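PDB 2H2Y: ubiquitin-conjugating enzyme from Plasmodium falciparum 3D7, which probably transfers activated ubiquitin toward substrates as an E2 enzyme, here represented by its conjugating domain, part of a longer protein that is probably membrane-anchored. Local coordinates for residues A[69-74]-A[84-89]. Residues are numbered along the deposited sequence; the frame is centred on the assembly and turned at random.
Sequences YKIKII and PIVYFL
Lys72 and Tyr87 face each other as a hydrogen-bonded pair in an antiparallel ladder: Lys72 N to Tyr87 O is 2.8 Å, and Tyr87 N returns to Lys72 O. Two residues further along, at the next hydrogen-bonded pair, Ile74 and Ile85 repeat the double link, and Leu89 N reaches Lys70 O (2.9 Å) at the other end. Beta-branched isoleucine and valine suit these extended backbones.

On the face of Ile71, Ile73, Val86 and Phe88 the side chains that meet are all apolar. Ile71 CG1 comes to 3.4 Å from Phe88 CE1, with Ile71 CD1 near CE1 and CZ; the two run side by side. The other branch of Ile71, CG2, meets Val86 CG1 at 3.6 Å. Val86 CG2 lies beside both gamma carbons of Ile73.

The face carrying Lys72, Tyr87, Ile74 and Ile85 mixes apolar and polar groups. With CG between its backbone N and carbonyl carbon (chi1 51°), the Tyr87 ring rises beside the Lys72 chain and brings OH to 3.4 Å from Lys72 CD. From another direction Leu89 CD2 packs on Lys72 CB at 3.6 Å; lysine thus offers its methylenes to both neighbours.

These strands form the last hairpin of the four-stranded E2 sheet. Strand 51-57 flanks 69-74, whereas helix 119-130 covers the apolar face, touching Ile73 through Ile119 and Ile123 and Phe88 through Ile126.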
ATOM      1  N   TYR A  69       7.447  -9.660   2.333  1.00 32.69           N
ATOM      2  CA  TYR A  69       7.178  -9.197   0.968  1.00 31.78           C
ATOM      3  C   TYR A  69       7.038  -7.691   0.976  1.00 33.02           C
ATOM      4  O   TYR A  69       6.622  -7.116   1.977  1.00 35.26           O
ATOM      5  CB  TYR A  69       5.873  -9.791   0.440  1.00 29.87           C
ATOM      6  CG  TYR A  69       5.865 -11.294   0.337  1.00 28.60           C
ATOM      7  CD1 TYR A  69       6.630 -11.949  -0.627  1.00 28.58           C
ATOM      8  CD2 TYR A  69       5.109 -12.065   1.210  1.00 28.08           C
ATOM      9  CE1 TYR A  69       6.645 -13.342  -0.719  1.00 27.56           C
ATOM     10  CE2 TYR A  69       5.115 -13.458   1.132  1.00 28.89           C
ATOM     11  CZ  TYR A  69       5.888 -14.090   0.163  1.00 29.27           C
ATOM     12  OH  TYR A  69       5.908 -15.467   0.082  1.00 29.32           O
ATOM     13  N   LYS A  70       7.376  -7.043  -0.132  1.00 33.46           N
ATOM     14  CA  LYS A  70       7.251  -5.592  -0.209  1.00 32.39           C
ATOM     15  C   LYS A  70       6.245  -5.221  -1.279  1.00 31.71           C
ATOM     16  O   LYS A  70       6.168  -5.879  -2.315  1.00 32.83           O
ATOM     17  CB  LYS A  70       8.598  -4.942  -0.520  1.00 32.57           C
ATOM     18  CG  LYS A  70       9.607  -5.068   0.603  1.00 37.40           C
ATOM     19  CD  LYS A  70      10.843  -4.225   0.324  1.00 42.75           C
ATOM     20  CE  LYS A  70      11.990  -4.574   1.277  1.00 46.29           C
ATOM     21  NZ  LYS A  70      12.438  -6.001   1.129  1.00 50.26           N
ATOM     22  N   ILE A  71       5.468  -4.174  -1.012  1.00 31.14           N
ATOM     23  CA  ILE A  71       4.446  -3.680  -1.932  1.00 29.87           C
ATOM     24  C   ILE A  71       4.678  -2.190  -2.165  1.00 29.84           C
ATOM     25  O   ILE A  71       4.550  -1.395  -1.237  1.00 32.29           O
ATOM     26  CB  ILE A  71       3.034  -3.839  -1.336  1.00 29.06           C
ATOM     27  CG1 ILE A  71       2.784  -5.294  -0.941  1.00 27.34           C
ATOM     28  CG2 ILE A  71       1.996  -3.350  -2.331  1.00 27.42           C
ATOM     29  CD1 ILE A  71       1.400  -5.537  -0.370  1.00 25.70           C
ATOM     30  N   LYS A  72       5.024  -1.804  -3.386  1.00 29.02           N
ATOM     31  CA  LYS A  72       5.255  -0.394  -3.680  1.00 28.55           C
ATOM     32  C   LYS A  72       3.973   0.298  -4.117  1.00 28.74           C
ATOM     33  O   LYS A  72       3.083  -0.320  -4.713  1.00 28.88           O
ATOM     34  CB  LYS A  72       6.321  -0.220  -4.766  1.00 29.61           C
ATOM     35  CG  LYS A  72       6.475   1.218  -5.216  1.00 30.51           C
ATOM     36  CD  LYS A  72       7.673   1.423  -6.128  1.00 33.63           C
ATOM     37  CE  LYS A  72       8.981   1.302  -5.369  1.00 35.19           C
ATOM     38  NZ  LYS A  72      10.140   1.763  -6.192  1.00 37.59           N
ATOM     39  N   ILE A  73       3.890   1.587  -3.812  1.00 29.13           N
ATOM     40  CA  ILE A  73       2.730   2.397  -4.145  1.00 27.85           C
ATOM     41  C   ILE A  73       3.184   3.698  -4.808  1.00 28.73           C
ATOM     42  O   ILE A  73       3.953   4.469  -4.225  1.00 29.79           O
ATOM     43  CB  ILE A  73       1.927   2.736  -2.871  1.00 25.24           C
ATOM     44  CG1 ILE A  73       1.553   1.448  -2.137  1.00 20.67           C
ATOM     45  CG2 ILE A  73       0.695   3.538  -3.236  1.00 23.19           C
ATOM     46  CD1 ILE A  73       0.854   1.668  -0.828  1.00 20.83           C
ATOM     47  N   ILE A  74       2.719   3.931  -6.031  1.00 29.39           N
ATOM     48  CA  ILE A  74       3.066   5.140  -6.760  1.00 30.58           C
ATOM     49  C   ILE A  74       1.788   5.934  -6.959  1.00 32.07           C
ATOM     50  O   ILE A  74       0.842   5.450  -7.582  1.00 32.04           O
ATOM     51  CB  ILE A  74       3.642   4.834  -8.155  1.00 31.37           C
ATOM     52  CG1 ILE A  74       4.932   4.022  -8.048  1.00 30.36           C
ATOM     53  CG2 ILE A  74       3.906   6.135  -8.886  1.00 30.57           C
ATOM     54  CD1 ILE A  74       6.084   4.768  -7.417  1.00 32.29           C
ATOM     55  N   PRO A  84      -3.999   4.654  -7.362  1.00 34.91           N
ATOM     56  CA  PRO A  84      -2.559   4.627  -7.124  1.00 33.76           C
ATOM     57  C   PRO A  84      -2.029   3.382  -7.829  1.00 33.39           C
ATOM     58  O   PRO A  84      -2.746   2.388  -7.956  1.00 34.08           O
ATOM     59  CB  PRO A  84      -2.471   4.502  -5.612  1.00 34.27           C
ATOM     60  CG  PRO A  84      -3.664   3.668  -5.288  1.00 33.56           C
ATOM     61  CD  PRO A  84      -4.738   4.318  -6.132  1.00 33.70           C
ATOM     62  N   ILE A  85      -0.790   3.447  -8.309  1.00 32.97           N
ATOM     63  CA  ILE A  85      -0.171   2.309  -8.974  1.00 31.40           C
ATOM     64  C   ILE A  85       0.416   1.446  -7.854  1.00 30.27           C
ATOM     65  O   ILE A  85       1.380   1.836  -7.200  1.00 30.20           O
ATOM     66  CB  ILE A  85       0.944   2.777  -9.952  1.00 32.78           C
ATOM     67  CG1 ILE A  85       0.329   3.286 -11.259  1.00 33.21           C
ATOM     68  CG2 ILE A  85       1.877   1.635 -10.270  1.00 32.54           C
ATOM     69  CD1 ILE A  85      -0.471   4.545 -11.130  1.00 36.92           C
ATOM     70  N   VAL A  86      -0.181   0.282  -7.628  1.00 30.06           N
ATOM     71  CA  VAL A  86       0.259  -0.613  -6.560  1.00 31.65           C
ATOM     72  C   VAL A  86       0.673  -1.986  -7.082  1.00 33.15           C
ATOM     73  O   VAL A  86      -0.023  -2.584  -7.907  1.00 36.07           O
ATOM     74  CB  VAL A  86      -0.871  -0.791  -5.497  1.00 29.15           C
ATOM     75  CG1 VAL A  86      -0.450  -1.780  -4.427  1.00 30.43           C
ATOM     76  CG2 VAL A  86      -1.196   0.551  -4.863  1.00 30.11           C
ATOM     77  N   TYR A  87       1.799  -2.490  -6.582  1.00 32.02           N
ATOM     78  CA  TYR A  87       2.310  -3.789  -6.995  1.00 31.81           C
ATOM     79  C   TYR A  87       3.438  -4.233  -6.083  1.00 32.03           C
ATOM     80  O   TYR A  87       4.039  -3.423  -5.394  1.00 32.53           O
ATOM     81  CB  TYR A  87       2.822  -3.702  -8.426  1.00 31.87           C
ATOM     82  CG  TYR A  87       3.776  -2.553  -8.642  1.00 33.60           C
ATOM     83  CD1 TYR A  87       5.134  -2.673  -8.344  1.00 32.40           C
ATOM     84  CD2 TYR A  87       3.317  -1.332  -9.122  1.00 33.00           C
ATOM     85  CE1 TYR A  87       6.007  -1.603  -8.523  1.00 32.73           C
ATOM     86  CE2 TYR A  87       4.184  -0.263  -9.299  1.00 34.83           C
ATOM     87  CZ  TYR A  87       5.519  -0.403  -8.996  1.00 34.21           C
ATOM     88  OH  TYR A  87       6.345   0.680  -9.147  1.00 36.30           O
ATOM     89  N   PHE A  88       3.721  -5.529  -6.099  1.00 31.75           N
ATOM     90  CA  PHE A  88       4.773  -6.120  -5.287  1.00 30.67           C
ATOM     91  C   PHE A  88       6.147  -5.869  -5.889  1.00 31.61           C
ATOM     92  O   PHE A  88       6.298  -5.780  -7.106  1.00 32.12           O
ATOM     93  CB  PHE A  88       4.550  -7.625  -5.168  1.00 30.41           C
ATOM     94  CG  PHE A  88       3.427  -8.011  -4.246  1.00 27.46           C
ATOM     95  CD1 PHE A  88       3.641  -8.110  -2.879  1.00 25.97           C
ATOM     96  CD2 PHE A  88       2.172  -8.326  -4.754  1.00 27.03           C
ATOM     97  CE1 PHE A  88       2.623  -8.526  -2.030  1.00 27.79           C
ATOM     98  CE2 PHE A  88       1.145  -8.744  -3.919  1.00 27.14           C
ATOM     99  CZ  PHE A  88       1.368  -8.846  -2.554  1.00 29.33           C
ATOM    100  N   LEU A  89       7.151  -5.773  -5.023  1.00 31.96           N
ATOM    101  CA  LEU A  89       8.514  -5.535  -5.451  1.00 33.22           C
ATOM    102  C   LEU A  89       9.320  -6.816  -5.510  1.00 36.07           C
ATOM    103  O   LEU A  89       8.839  -7.889  -5.142  1.00 35.94           O
ATOM    104  CB  LEU A  89       9.208  -4.579  -4.492  1.00 33.01           C
ATOM    105  CG  LEU A  89       8.749  -3.132  -4.482  1.00 32.70           C
ATOM    106  CD1 LEU A  89       9.664  -2.326  -3.585  1.00 32.82           C
ATOM    107  CD2 LEU A  89       8.795  -2.585  -5.898  1.00 34.15           C
TER